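Local coordinates for protein putative oxidoreductase (Mycobacterium avium, PDB 3QHA) that probably works as an NAD(P)-dependent oxidoreductase of the 3-hydroxyisobutyrate dehydrogenase type, probably acting on the CH-OH group of its substrate, at residues Pro29-Met34 with Thr52-Ala57; Asp67-Asp72 with Gly89-His94; Leu73-Val78 with Lys162-Val167. One frame throughout, in Å; residues are numbered along the deposited sequence.

Contact 1 (Pro29-Met34 with Thr52-Ala57); sequences PMATRM and TPLAEA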
ATOM      1  N   PRO B  29      -9.472 -14.683  16.891  1.00 27.10           N
ATOM      2  CA  PRO B  29      -8.547 -13.698  17.474  1.00 27.26           C
ATOM      3  C   PRO B  29      -9.243 -12.461  18.050  1.00 27.03           C
ATOM      4  O   PRO B  29      -8.810 -11.944  19.081  1.00 27.16           O
ATOM      5  CB  PRO B  29      -7.619 -13.319  16.311  1.00 27.32           C
ATOM      6  CG  PRO B  29      -8.157 -13.968  15.098  1.00 27.28           C
ATOM      7  CD  PRO B  29      -9.164 -14.986  15.481  1.00 27.14           C
ATOM      8  N   MET B  30     -10.302 -11.992  17.392  1.00 26.91           N
ATOM      9  CA  MET B  30     -11.149 -10.935  17.957  1.00 26.95           C
ATOM     10  C   MET B  30     -11.724 -11.344  19.304  1.00 27.07           C
ATOM     11  O   MET B  30     -11.564 -10.632  20.292  1.00 27.17           O
ATOM     12  CB  MET B  30     -12.305 -10.571  17.019  1.00 26.77           C
ATOM     13  CG  MET B  30     -12.166  -9.213  16.377  1.00 27.52           C
ATOM     14  SD  MET B  30     -13.663  -8.718  15.510  1.00 29.28           S
ATOM     15  CE  MET B  30     -13.412  -9.578  13.970  1.00 28.88           C
ATOM     16  N   ALA B  31     -12.403 -12.487  19.333  1.00 27.25           N
ATOM     17  CA  ALA B  31     -13.026 -12.974  20.564  1.00 27.59           C
ATOM     18  C   ALA B  31     -11.980 -13.244  21.644  1.00 28.15           C
ATOM     19  O   ALA B  31     -12.249 -13.062  22.835  1.00 28.59           O
ATOM     20  CB  ALA B  31     -13.851 -14.228  20.289  1.00 27.77           C
ATOM     21  N   THR B  32     -10.789 -13.673  21.229  1.00 28.38           N
ATOM     22  CA  THR B  32      -9.673 -13.879  22.153  1.00 29.00           C
ATOM     23  C   THR B  32      -9.225 -12.562  22.792  1.00 29.14           C
ATOM     24  O   THR B  32      -8.931 -12.520  23.987  1.00 29.67           O
ATOM     25  CB  THR B  32      -8.469 -14.543  21.448  1.00 29.32           C
ATOM     26  OG1 THR B  32      -8.874 -15.796  20.885  1.00 29.29           O
ATOM     27  CG2 THR B  32      -7.331 -14.788  22.431  1.00 29.96           C
ATOM     28  N   ARG B  33      -9.169 -11.498  21.996  1.00 28.89           N
ATOM     29  CA  ARG B  33      -8.863 -10.159  22.511  1.00 29.06           C
ATOM     30  C   ARG B  33      -9.918  -9.727  23.534  1.00 29.42           C
ATOM     31  O   ARG B  33      -9.595  -9.111  24.548  1.00 29.77           O
ATOM     32  CB  ARG B  33      -8.784  -9.145  21.359  1.00 28.53           C
ATOM     33  CG  ARG B  33      -8.754  -7.676  21.776  1.00 28.39           C
ATOM     34  CD  ARG B  33      -7.478  -7.327  22.531  1.00 28.71           C
ATOM     35  NE  ARG B  33      -7.438  -5.919  22.926  1.00 28.64           N
ATOM     36  CZ  ARG B  33      -6.481  -5.366  23.670  1.00 29.43           C
ATOM     37  NH1 ARG B  33      -5.463  -6.095  24.120  1.00 29.92           N
ATOM     38  NH2 ARG B  33      -6.540  -4.072  23.971  1.00 29.16           N
ATOM     39  N   MET B  34     -11.175 -10.070  23.262  1.00 29.55           N
ATOM     40  CA  MET B  34     -12.288  -9.720  24.148  1.00 30.03           C
ATOM     41  C   MET B  34     -12.300 -10.447  25.502  1.00 31.21           C
ATOM     42  O   MET B  34     -13.041 -10.046  26.399  1.00 31.40           O
ATOM     43  CB  MET B  34     -13.622  -9.949  23.438  1.00 29.64           C
ATOM     44  CG  MET B  34     -13.864  -9.009  22.280  1.00 29.13           C
ATOM     45  SD  MET B  34     -15.461  -9.285  21.506  1.00 29.36           S
ATOM     46  CE  MET B  34     -15.320  -8.249  20.051  1.00 28.54           C
ATOM     47  N   THR B  52     -12.584 -24.610  22.082  1.00 36.16           N
ATOM     48  CA  THR B  52     -11.679 -24.990  23.172  1.00 36.92           C
ATOM     49  C   THR B  52     -10.559 -23.970  23.453  1.00 36.66           C
ATOM     50  O   THR B  52     -10.319 -23.635  24.614  1.00 36.91           O
ATOM     51  CB  THR B  52     -11.088 -26.406  22.946  1.00 37.88           C
ATOM     52  OG1 THR B  52     -12.153 -27.335  22.709  1.00 38.16           O
ATOM     53  CG2 THR B  52     -10.282 -26.856  24.157  1.00 38.82           C
ATOM     54  N   PRO B  53      -9.879 -23.471  22.401  1.00 36.24           N
ATOM     55  CA  PRO B  53      -8.905 -22.384  22.574  1.00 36.00           C
ATOM     56  C   PRO B  53      -9.464 -21.156  23.299  1.00 35.43           C
ATOM     57  O   PRO B  53      -8.796 -20.596  24.168  1.00 35.52           O
ATOM     58  CB  PRO B  53      -8.534 -22.019  21.136  1.00 35.52           C
ATOM     59  CG  PRO B  53      -8.714 -23.272  20.380  1.00 36.00           C
ATOM     60  CD  PRO B  53      -9.867 -23.989  21.019  1.00 36.19           C
ATOM     61  N   LEU B  54     -10.674 -20.739  22.929  1.00 34.88           N
ATOM     62  CA  LEU B  54     -11.351 -19.628  23.604  1.00 34.42           C
ATOM     63  C   LEU B  54     -11.676 -19.969  25.055  1.00 35.23           C
ATOM     64  O   LEU B  54     -11.622 -19.098  25.925  1.00 35.13           O
ATOM     65  CB  LEU B  54     -12.631 -19.222  22.862  1.00 33.71           C
ATOM     66  CG  LEU B  54     -12.482 -18.141  21.785  1.00 32.78           C
ATOM     67  CD1 LEU B  54     -12.021 -16.821  22.400  1.00 31.87           C
ATOM     68  CD2 LEU B  54     -11.528 -18.596  20.688  1.00 32.51           C
ATOM     69  N   ALA B  55     -12.014 -21.231  25.311  1.00 36.11           N
ATOM     70  CA  ALA B  55     -12.251 -21.701  26.673  1.00 37.11           C
ATOM     71  C   ALA B  55     -11.003 -21.515  27.533  1.00 37.92           C
ATOM     72  O   ALA B  55     -11.081 -20.971  28.637  1.00 38.24           O
ATOM     73  CB  ALA B  55     -12.680 -23.165  26.670  1.00 37.76           C
ATOM     74  N   GLU B  56      -9.851 -21.939  27.018  1.00 38.41           N
ATOM     75  CA  GLU B  56      -8.603 -21.838  27.784  1.00 39.37           C
ATOM     76  C   GLU B  56      -7.947 -20.453  27.724  1.00 38.87           C
ATOM     77  O   GLU B  56      -6.884 -20.244  28.306  1.00 39.42           O
ATOM     78  CB  GLU B  56      -7.620 -22.959  27.406  1.00 40.24           C
ATOM     79  CG  GLU B  56      -7.104 -22.962  25.971  1.00 40.28           C
ATOM     80  CD  GLU B  56      -6.460 -24.292  25.581  1.00 41.85           C
ATOM     81  OE1 GLU B  56      -6.748 -25.324  26.232  1.00 42.88           O
ATOM     82  OE2 GLU B  56      -5.666 -24.305  24.615  1.00 42.25           O
ATOM     83  N   ALA B  57      -8.598 -19.510  27.039  1.00 37.89           N
ATOM     84  CA  ALA B  57      -8.236 -18.095  27.104  1.00 37.44           C
ATOM     85  C   ALA B  57      -9.093 -17.341  28.130  1.00 37.42           C
ATOM     86  O   ALA B  57      -8.833 -16.169  28.411  1.00 37.30           O
ATOM     87  CB  ALA B  57      -8.380 -17.457  25.732  1.00 36.56           C
TER
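L54 is the side chain that bridges the two helices, and its branch CD1 makes most of the apolar contact. CD1 lies 3.8 Å from CB of A31, and A31 CB itself points across at helix 48-55. The same methyl also rests on backbone, with L54 CD1 3.7 Å from A31 C and 3.6 Å from T32 N. One carbon therefore covers the start of the T32 residue as well as the A31 methyl. The L54 bond from CA to CB runs alongside the other helix, and a chi1 of -90°, well away from the staggered value, swings the branched end in. A second, looser apolar touch lies further along, where T32 CG2 stands 4.4 Å from A57 CB.

The T32 hydroxyl meets carbon rather than a polar group across the interface: OG1 is 3.6 Å from L54 CD1 and 3.9 Å from L54 CD2, nestled against the fork of the leucine. Its polar need is met on its own helix, where OG1 is hydrogen-bonded to A28 O. That bond follows from a chi1 of -58°, which sets OG1 beside the backbone N and CG2 opposite it, in the direction of A57.

Backbone bonds such as R33 N to P29 O run within each helix. The backbones come within 6.2 Å at T32 CA and L54 CA, and the small A31 side chain is consistent with this close approach. Beneath the pair, A31 and L54 both touch L23 and V43, and A31 also touches Y20. Two neighbouring helices, each following one of the adjacent strands 18-21 and 41-44 and packed on one face of the sheet, are characteristic of the beta-alpha-beta-alpha start of a Rossmann fold.

Contact 2 (Asp67-Asp72 with Gly89-His94); sequences DVAAAD and GELAGH
The imidazole of H94 is the flat group nearest the interface, yet neither of its faces meets A69; the histidine touches that residue through CB, 3.5 Å from A69 CB. At the ring's edge, in its plane, lies E90 O. ND1 donates to this carbonyl over 3.2 Å, with an N-H...O angle of 167° and a C=O...N angle of 162°, so the bond is almost straight at both ends. A chi1 of -65° places CG beside the backbone N of H94 and turns the ring back along helix 81-92, away from A69. The backbone N of H94 bonds to L91 O (3.0 Å), three residues back, and the ring nitrogen takes the carbonyl four residues back. H94 thus bonds back to two carbonyls of the preceding turn, which probably limits the ring's rotation.

The rest of the contact is apolar. L91 CD2 meets A69 CB and A69 N, each at 3.8 Å, and lies more distantly by V68 C. The CA atoms of A69 and L91 are 5.4 Å apart, a spacing that suits an alanine methyl directed at residues 89-94, between L91 CD2 and H94 CB. A69 is fitted there by a type I turn, closed by A71 N to V68 O at 3.1 Å, in which the chain leaves helix 65-68.

Outside the pair, L91 and V68 both reach I74 and I21 in the sheet, and L91 also reaches I76, while H94 lies against A66. The contact therefore joins the short crossover helix that precedes strand 73-76 to the long helix that follows it, both over the sheet face carrying I74 and I76. Such pairing is characteristic of a Rossmann fold where the chain passes from its third strand to its fourth.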
ATOM      1  N   ASP B  67     -28.416 -19.051  23.594  1.00 36.69           N
ATOM      2  CA  ASP B  67     -27.744 -18.795  24.866  1.00 36.78           C
ATOM      3  C   ASP B  67     -26.978 -17.467  24.823  1.00 35.80           C
ATOM      4  O   ASP B  67     -27.005 -16.692  25.781  1.00 35.91           O
ATOM      5  CB  ASP B  67     -26.781 -19.950  25.186  1.00 37.02           C
ATOM      6  CG  ASP B  67     -26.317 -19.959  26.636  1.00 37.91           C
ATOM      7  OD1 ASP B  67     -26.828 -19.159  27.453  1.00 39.10           O
ATOM      8  OD2 ASP B  67     -25.433 -20.783  26.963  1.00 38.24           O
ATOM      9  N   VAL B  68     -26.317 -17.209  23.695  1.00 34.82           N
ATOM     10  CA  VAL B  68     -25.503 -16.002  23.515  1.00 33.81           C
ATOM     11  C   VAL B  68     -26.347 -14.722  23.566  1.00 33.68           C
ATOM     12  O   VAL B  68     -25.843 -13.655  23.919  1.00 33.20           O
ATOM     13  CB  VAL B  68     -24.712 -16.055  22.181  1.00 33.06           C
ATOM     14  CG1 VAL B  68     -23.874 -14.798  21.992  1.00 32.32           C
ATOM     15  CG2 VAL B  68     -23.824 -17.289  22.141  1.00 33.03           C
ATOM     16  N   ALA B  69     -27.634 -14.841  23.238  1.00 34.02           N
ATOM     17  CA  ALA B  69     -28.555 -13.698  23.217  1.00 34.02           C
ATOM     18  C   ALA B  69     -28.712 -12.956  24.552  1.00 34.14           C
ATOM     19  O   ALA B  69     -29.247 -11.849  24.574  1.00 34.15           O
ATOM     20  CB  ALA B  69     -29.925 -14.142  22.712  1.00 34.87           C
ATOM     21  N   ALA B  70     -28.257 -13.553  25.654  1.00 34.17           N
ATOM     22  CA  ALA B  70     -28.304 -12.895  26.965  1.00 34.49           C
ATOM     23  C   ALA B  70     -27.370 -11.678  27.067  1.00 33.63           C
ATOM     24  O   ALA B  70     -27.599 -10.790  27.891  1.00 34.03           O
ATOM     25  CB  ALA B  70     -27.982 -13.895  28.070  1.00 35.08           C
ATOM     26  N   ALA B  71     -26.330 -11.641  26.236  1.00 32.41           N
ATOM     27  CA  ALA B  71     -25.324 -10.573  26.289  1.00 31.69           C
ATOM     28  C   ALA B  71     -25.868  -9.221  25.829  1.00 31.37           C
ATOM     29  O   ALA B  71     -26.862  -9.153  25.104  1.00 31.61           O
ATOM     30  CB  ALA B  71     -24.106 -10.953  25.456  1.00 30.81           C
ATOM     31  N   ASP B  72     -25.198  -8.153  26.255  1.00 30.92           N
ATOM     32  CA  ASP B  72     -25.590  -6.783  25.906  1.00 30.65           C
ATOM     33  C   ASP B  72     -25.150  -6.401  24.495  1.00 29.48           C
ATOM     34  O   ASP B  72     -25.858  -5.671  23.798  1.00 29.61           O
ATOM     35  CB  ASP B  72     -24.982  -5.777  26.888  1.00 30.93           C
ATOM     36  CG  ASP B  72     -25.400  -6.028  28.324  1.00 32.08           C
ATOM     37  OD1 ASP B  72     -24.505  -6.119  29.189  1.00 32.95           O
ATOM     38  OD2 ASP B  72     -26.616  -6.134  28.586  1.00 32.73           O
ATOM     39  N   GLY B  89     -31.704 -13.799  13.182  1.00 36.71           N
ATOM     40  CA  GLY B  89     -33.067 -14.320  13.281  1.00 37.86           C
ATOM     41  C   GLY B  89     -33.268 -15.227  14.484  1.00 38.14           C
ATOM     42  O   GLY B  89     -34.325 -15.210  15.111  1.00 39.00           O
ATOM     43  N   GLU B  90     -32.246 -16.019  14.803  1.00 37.61           N
ATOM     44  CA  GLU B  90     -32.251 -16.885  15.985  1.00 37.88           C
ATOM     45  C   GLU B  90     -32.090 -16.055  17.263  1.00 37.56           C
ATOM     46  O   GLU B  90     -32.783 -16.290  18.253  1.00 38.27           O
ATOM     47  CB  GLU B  90     -31.136 -17.938  15.867  1.00 37.47           C
ATOM     48  CG  GLU B  90     -30.851 -18.775  17.122  1.00 37.82           C
ATOM     49  CD  GLU B  90     -31.887 -19.855  17.395  1.00 39.30           C
ATOM     50  OE1 GLU B  90     -32.880 -19.953  16.643  1.00 40.27           O
ATOM     51  OE2 GLU B  90     -31.700 -20.616  18.370  1.00 39.66           O
ATOM     52  N   LEU B  91     -31.169 -15.093  17.232  1.00 36.62           N
ATOM     53  CA  LEU B  91     -30.950 -14.178  18.360  1.00 36.34           C
ATOM     54  C   LEU B  91     -32.169 -13.300  18.668  1.00 37.06           C
ATOM     55  O   LEU B  91     -32.420 -12.966  19.828  1.00 37.17           O
ATOM     56  CB  LEU B  91     -29.749 -13.264  18.083  1.00 35.24           C
ATOM     57  CG  LEU B  91     -28.346 -13.877  18.088  1.00 34.57           C
ATOM     58  CD1 LEU B  91     -27.332 -12.865  17.564  1.00 33.60           C
ATOM     59  CD2 LEU B  91     -27.965 -14.350  19.481  1.00 34.41           C
ATOM     60  N   ALA B  92     -32.914 -12.931  17.626  1.00 37.55           N
ATOM     61  CA  ALA B  92     -34.013 -11.964  17.741  1.00 38.37           C
ATOM     62  C   ALA B  92     -35.135 -12.417  18.677  1.00 39.60           C
ATOM     63  O   ALA B  92     -35.802 -11.584  19.295  1.00 40.11           O
ATOM     64  CB  ALA B  92     -34.581 -11.645  16.358  1.00 38.68           C
ATOM     65  N   GLY B  93     -35.337 -13.729  18.778  1.00 40.22           N
ATOM     66  CA  GLY B  93     -36.358 -14.293  19.664  1.00 41.51           C
ATOM     67  C   GLY B  93     -35.931 -14.463  21.115  1.00 41.46           C
ATOM     68  O   GLY B  93     -36.747 -14.852  21.953  1.00 42.50           O
ATOM     69  N   HIS B  94     -34.662 -14.179  21.420  1.00 40.38           N
ATOM     70  CA  HIS B  94     -34.118 -14.391  22.770  1.00 40.33           C
ATOM     71  C   HIS B  94     -33.443 -13.172  23.418  1.00 39.62           C
ATOM     72  O   HIS B  94     -33.314 -13.124  24.643  1.00 40.02           O
ATOM     73  CB  HIS B  94     -33.125 -15.557  22.746  1.00 39.85           C
ATOM     74  CG  HIS B  94     -33.749 -16.876  22.411  1.00 40.85           C
ATOM     75  ND1 HIS B  94     -33.779 -17.382  21.128  1.00 40.80           N
ATOM     76  CD2 HIS B  94     -34.364 -17.796  23.192  1.00 42.03           C
ATOM     77  CE1 HIS B  94     -34.387 -18.554  21.133  1.00 41.85           C
ATOM     78  NE2 HIS B  94     -34.752 -18.830  22.373  1.00 42.73           N
TER

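Contact 3 (Leu73-Val78 with Lys162-Val167); sequences LIHITV and KHWAAV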
ATOM      1  N   LEU B  73     -23.968  -6.869  24.098  1.00 28.28           N
ATOM      2  CA  LEU B  73     -23.397  -6.555  22.789  1.00 27.15           C
ATOM      3  C   LEU B  73     -22.895  -7.838  22.143  1.00 26.57           C
ATOM      4  O   LEU B  73     -21.939  -8.448  22.622  1.00 26.58           O
ATOM      5  CB  LEU B  73     -22.259  -5.540  22.932  1.00 26.63           C
ATOM      6  CG  LEU B  73     -21.448  -5.183  21.679  1.00 25.69           C
ATOM      7  CD1 LEU B  73     -22.338  -4.669  20.553  1.00 25.43           C
ATOM      8  CD2 LEU B  73     -20.380  -4.163  22.024  1.00 24.50           C
ATOM      9  N   ILE B  74     -23.543  -8.232  21.053  1.00 26.19           N
ATOM     10  CA  ILE B  74     -23.312  -9.531  20.430  1.00 25.83           C
ATOM     11  C   ILE B  74     -22.632  -9.346  19.085  1.00 25.06           C
ATOM     12  O   ILE B  74     -23.188  -8.719  18.185  1.00 24.96           O
ATOM     13  CB  ILE B  74     -24.640 -10.284  20.213  1.00 26.43           C
ATOM     14  CG1 ILE B  74     -25.352 -10.509  21.549  1.00 27.11           C
ATOM     15  CG2 ILE B  74     -24.395 -11.617  19.514  1.00 26.10           C
ATOM     16  CD1 ILE B  74     -26.805 -10.883  21.401  1.00 27.99           C
ATOM     17  N   HIS B  75     -21.433  -9.904  18.954  1.00 24.54           N
ATOM     18  CA  HIS B  75     -20.643  -9.789  17.735  1.00 24.03           C
ATOM     19  C   HIS B  75     -20.855 -11.008  16.840  1.00 24.38           C
ATOM     20  O   HIS B  75     -20.873 -12.144  17.326  1.00 24.59           O
ATOM     21  CB  HIS B  75     -19.162  -9.670  18.087  1.00 23.70           C
ATOM     22  CG  HIS B  75     -18.828  -8.469  18.915  1.00 22.89           C
ATOM     23  ND1 HIS B  75     -18.557  -7.235  18.362  1.00 22.43           N
ATOM     24  CD2 HIS B  75     -18.702  -8.315  20.254  1.00 22.67           C
ATOM     25  CE1 HIS B  75     -18.288  -6.372  19.325  1.00 22.41           C
ATOM     26  NE2 HIS B  75     -18.371  -7.001  20.483  1.00 22.07           N
ATOM     27  N   ILE B  76     -21.008 -10.774  15.537  1.00 24.43           N
ATOM     28  CA  ILE B  76     -21.216 -11.859  14.574  1.00 24.84           C
ATOM     29  C   ILE B  76     -20.203 -11.787  13.430  1.00 24.91           C
ATOM     30  O   ILE B  76     -20.133 -10.787  12.713  1.00 24.66           O
ATOM     31  CB  ILE B  76     -22.641 -11.819  13.981  1.00 25.40           C
ATOM     32  CG1 ILE B  76     -23.689 -12.037  15.075  1.00 25.61           C
ATOM     33  CG2 ILE B  76     -22.806 -12.881  12.891  1.00 25.58           C
ATOM     34  CD1 ILE B  76     -25.106 -11.792  14.600  1.00 26.46           C
ATOM     35  N   THR B  77     -19.423 -12.855  13.275  1.00 25.27           N
ATOM     36  CA  THR B  77     -18.502 -13.014  12.152  1.00 25.52           C
ATOM     37  C   THR B  77     -18.665 -14.419  11.585  1.00 26.25           C
ATOM     38  O   THR B  77     -18.120 -15.378  12.130  1.00 26.24           O
ATOM     39  CB  THR B  77     -17.032 -12.811  12.584  1.00 25.27           C
ATOM     40  OG1 THR B  77     -16.878 -11.516  13.174  1.00 25.09           O
ATOM     41  CG2 THR B  77     -16.090 -12.937  11.389  1.00 25.45           C
ATOM     42  N   VAL B  78     -19.425 -14.533  10.496  1.00 26.98           N
ATOM     43  CA  VAL B  78     -19.689 -15.826   9.853  1.00 27.92           C
ATOM     44  C   VAL B  78     -19.453 -15.728   8.337  1.00 28.68           C
ATOM     45  O   VAL B  78     -18.934 -14.720   7.857  1.00 28.50           O
ATOM     46  CB  VAL B  78     -21.115 -16.340  10.189  1.00 28.44           C
ATOM     47  CG1 VAL B  78     -21.217 -16.679  11.671  1.00 27.93           C
ATOM     48  CG2 VAL B  78     -22.171 -15.311   9.794  1.00 28.17           C
ATOM     49  N   LYS B 162     -13.334   0.228  21.166  1.00 25.40           N
ATOM     50  CA  LYS B 162     -11.986   0.768  21.379  1.00 25.77           C
ATOM     51  C   LYS B 162     -11.016  -0.246  22.000  1.00 26.07           C
ATOM     52  O   LYS B 162      -9.803  -0.128  21.830  1.00 26.49           O
ATOM     53  CB  LYS B 162     -12.045   2.025  22.255  1.00 26.24           C
ATOM     54  N   HIS B 163     -11.551  -1.234  22.713  1.00 26.24           N
ATOM     55  CA  HIS B 163     -10.738  -2.278  23.333  1.00 26.63           C
ATOM     56  C   HIS B 163     -10.057  -3.192  22.310  1.00 26.42           C
ATOM     57  O   HIS B 163      -8.920  -3.619  22.522  1.00 26.66           O
ATOM     58  CB  HIS B 163     -11.595  -3.116  24.290  1.00 26.94           C
ATOM     59  CG  HIS B 163     -10.916  -4.352  24.789  1.00 27.47           C
ATOM     60  ND1 HIS B 163      -9.859  -4.316  25.674  1.00 28.64           N
ATOM     61  CD2 HIS B 163     -11.140  -5.661  24.525  1.00 27.76           C
ATOM     62  CE1 HIS B 163      -9.465  -5.549  25.936  1.00 29.24           C
ATOM     63  NE2 HIS B 163     -10.227  -6.384  25.251  1.00 28.56           N
ATOM     64  N   TRP B 164     -10.752  -3.495  21.213  1.00 25.97           N
ATOM     65  CA  TRP B 164     -10.225  -4.404  20.184  1.00 25.85           C
ATOM     66  C   TRP B 164      -9.932  -3.722  18.843  1.00 25.44           C
ATOM     67  O   TRP B 164      -9.380  -4.350  17.932  1.00 25.28           O
ATOM     68  CB  TRP B 164     -11.172  -5.593  19.971  1.00 25.74           C
ATOM     69  CG  TRP B 164     -12.587  -5.220  19.635  1.00 26.10           C
ATOM     70  CD1 TRP B 164     -13.639  -5.145  20.502  1.00 26.80           C
ATOM     71  CD2 TRP B 164     -13.108  -4.879  18.342  1.00 26.23           C
ATOM     72  NE1 TRP B 164     -14.782  -4.779  19.833  1.00 26.80           N
ATOM     73  CE2 TRP B 164     -14.484  -4.609  18.506  1.00 26.15           C
ATOM     74  CE3 TRP B 164     -12.546  -4.771  17.063  1.00 26.54           C
ATOM     75  CZ2 TRP B 164     -15.306  -4.233  17.441  1.00 26.25           C
ATOM     76  CZ3 TRP B 164     -13.369  -4.401  16.001  1.00 26.42           C
ATOM     77  CH2 TRP B 164     -14.734  -4.138  16.200  1.00 26.11           C
ATOM     78  N   ALA B 165     -10.301  -2.449  18.720  1.00 25.25           N
ATOM     79  CA  ALA B 165     -10.037  -1.678  17.510  1.00 25.07           C
ATOM     80  C   ALA B 165      -9.312  -0.386  17.862  1.00 25.37           C
ATOM     81  O   ALA B 165      -9.815   0.415  18.654  1.00 25.57           O
ATOM     82  CB  ALA B 165     -11.335  -1.369  16.789  1.00 24.68           C
ATOM     83  N   ALA B 166      -8.135  -0.190  17.272  1.00 25.48           N
ATOM     84  CA  ALA B 166      -7.366   1.044  17.448  1.00 25.71           C
ATOM     85  C   ALA B 166      -7.943   2.203  16.630  1.00 25.44           C
ATOM     86  O   ALA B 166      -7.695   3.369  16.947  1.00 25.75           O
ATOM     87  CB  ALA B 166      -5.912   0.814  17.070  1.00 26.10           C
ATOM     88  N   VAL B 167      -8.688   1.879  15.572  1.00 24.83           N
ATOM     89  CA  VAL B 167      -9.344   2.884  14.733  1.00 24.63           C
ATOM     90  C   VAL B 167     -10.828   2.553  14.585  1.00 24.27           C
ATOM     91  O   VAL B 167     -11.190   1.555  13.959  1.00 23.96           O
ATOM     92  CB  VAL B 167      -8.692   2.966  13.337  1.00 24.78           C
ATOM     93  CG1 VAL B 167      -9.564   3.768  12.377  1.00 24.61           C
ATOM     94  CG2 VAL B 167      -7.302   3.580  13.436  1.00 25.01           C
TER
HETATM   95  O   HOH W   1     -16.848  -5.173  21.943  1.00 19.15           O
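H75 and W164 bury nearly equal areas, 33 and 30 Å², and together they account for the whole contact. Their CA atoms are 12.0 Å apart, so the gap is spanned entirely by the two rings. H75 leads with CE1, which lies 3.9 Å from W164 NE1 and 4.1 Å from W164 CZ2; the histidine carbon thus meets both the pyrrole nitrogen and the neighbouring benzo carbon. The planes stand at 88° with the histidine and five-membered ring centroids 5.5 Å apart, but the approach is oblique and fits neither a stack nor a T-shape.

A water links the polar atoms. It accepts from W164 NE1 at 3.0 Å, sitting at the indole edge in the ring plane, and is hydrogen-bonded to H75 NE2 at 2.8 Å. The other nitrogen, H75 ND1, is hydrogen-bonded to H104 NE2, so both ring nitrogens of this buried histidine are engaged and its rotation is fixed from two sides. W164 has a chi1 of 55°, placing CG between the backbone N and carbonyl carbon, which brings NE1 and CZ2 up to H75 CE1.

The surroundings are largely aromatic and apolar. W164 also meets the rings of F161 and H104 and touches L143 and T145 of strand 143-148, while M34 packs on both H75 and W164. Farther along the second segment, A166 and V167 touch H218 of the second subunit.

The contact joins a central strand, 73-76, of the mixed sheet to the point where helix 151-164 gives way to strand 165-172 at the sheet's margin. The ring pair is this protein's own packing; the alpha/beta layering around it is that of a Rossmann domain, here extended by strands 143-148 and 165-172.

In the fold
All three contacts belong to the Rossmann-type NAD-binding domain and divide over the two faces of its sheet. Contacts 1 and 3, with centres 13 Å apart, share one face and are joined directly: R33 NE lies 2.8 Å from H163 O, a probable hydrogen bond. Contact 2 covers the other face and meets contact 3 through strand 73-76, where L91 CD1 is 3.7 Å from I74 CG2; their centres are 17 Å apart. Contacts 1 and 2 do not touch, their nearest atoms being about 10 Å apart. A31 and H75 both lie near a glycine-rich GxGxxG turn after strand 18-21, consistent with a dinucleotide-binding site.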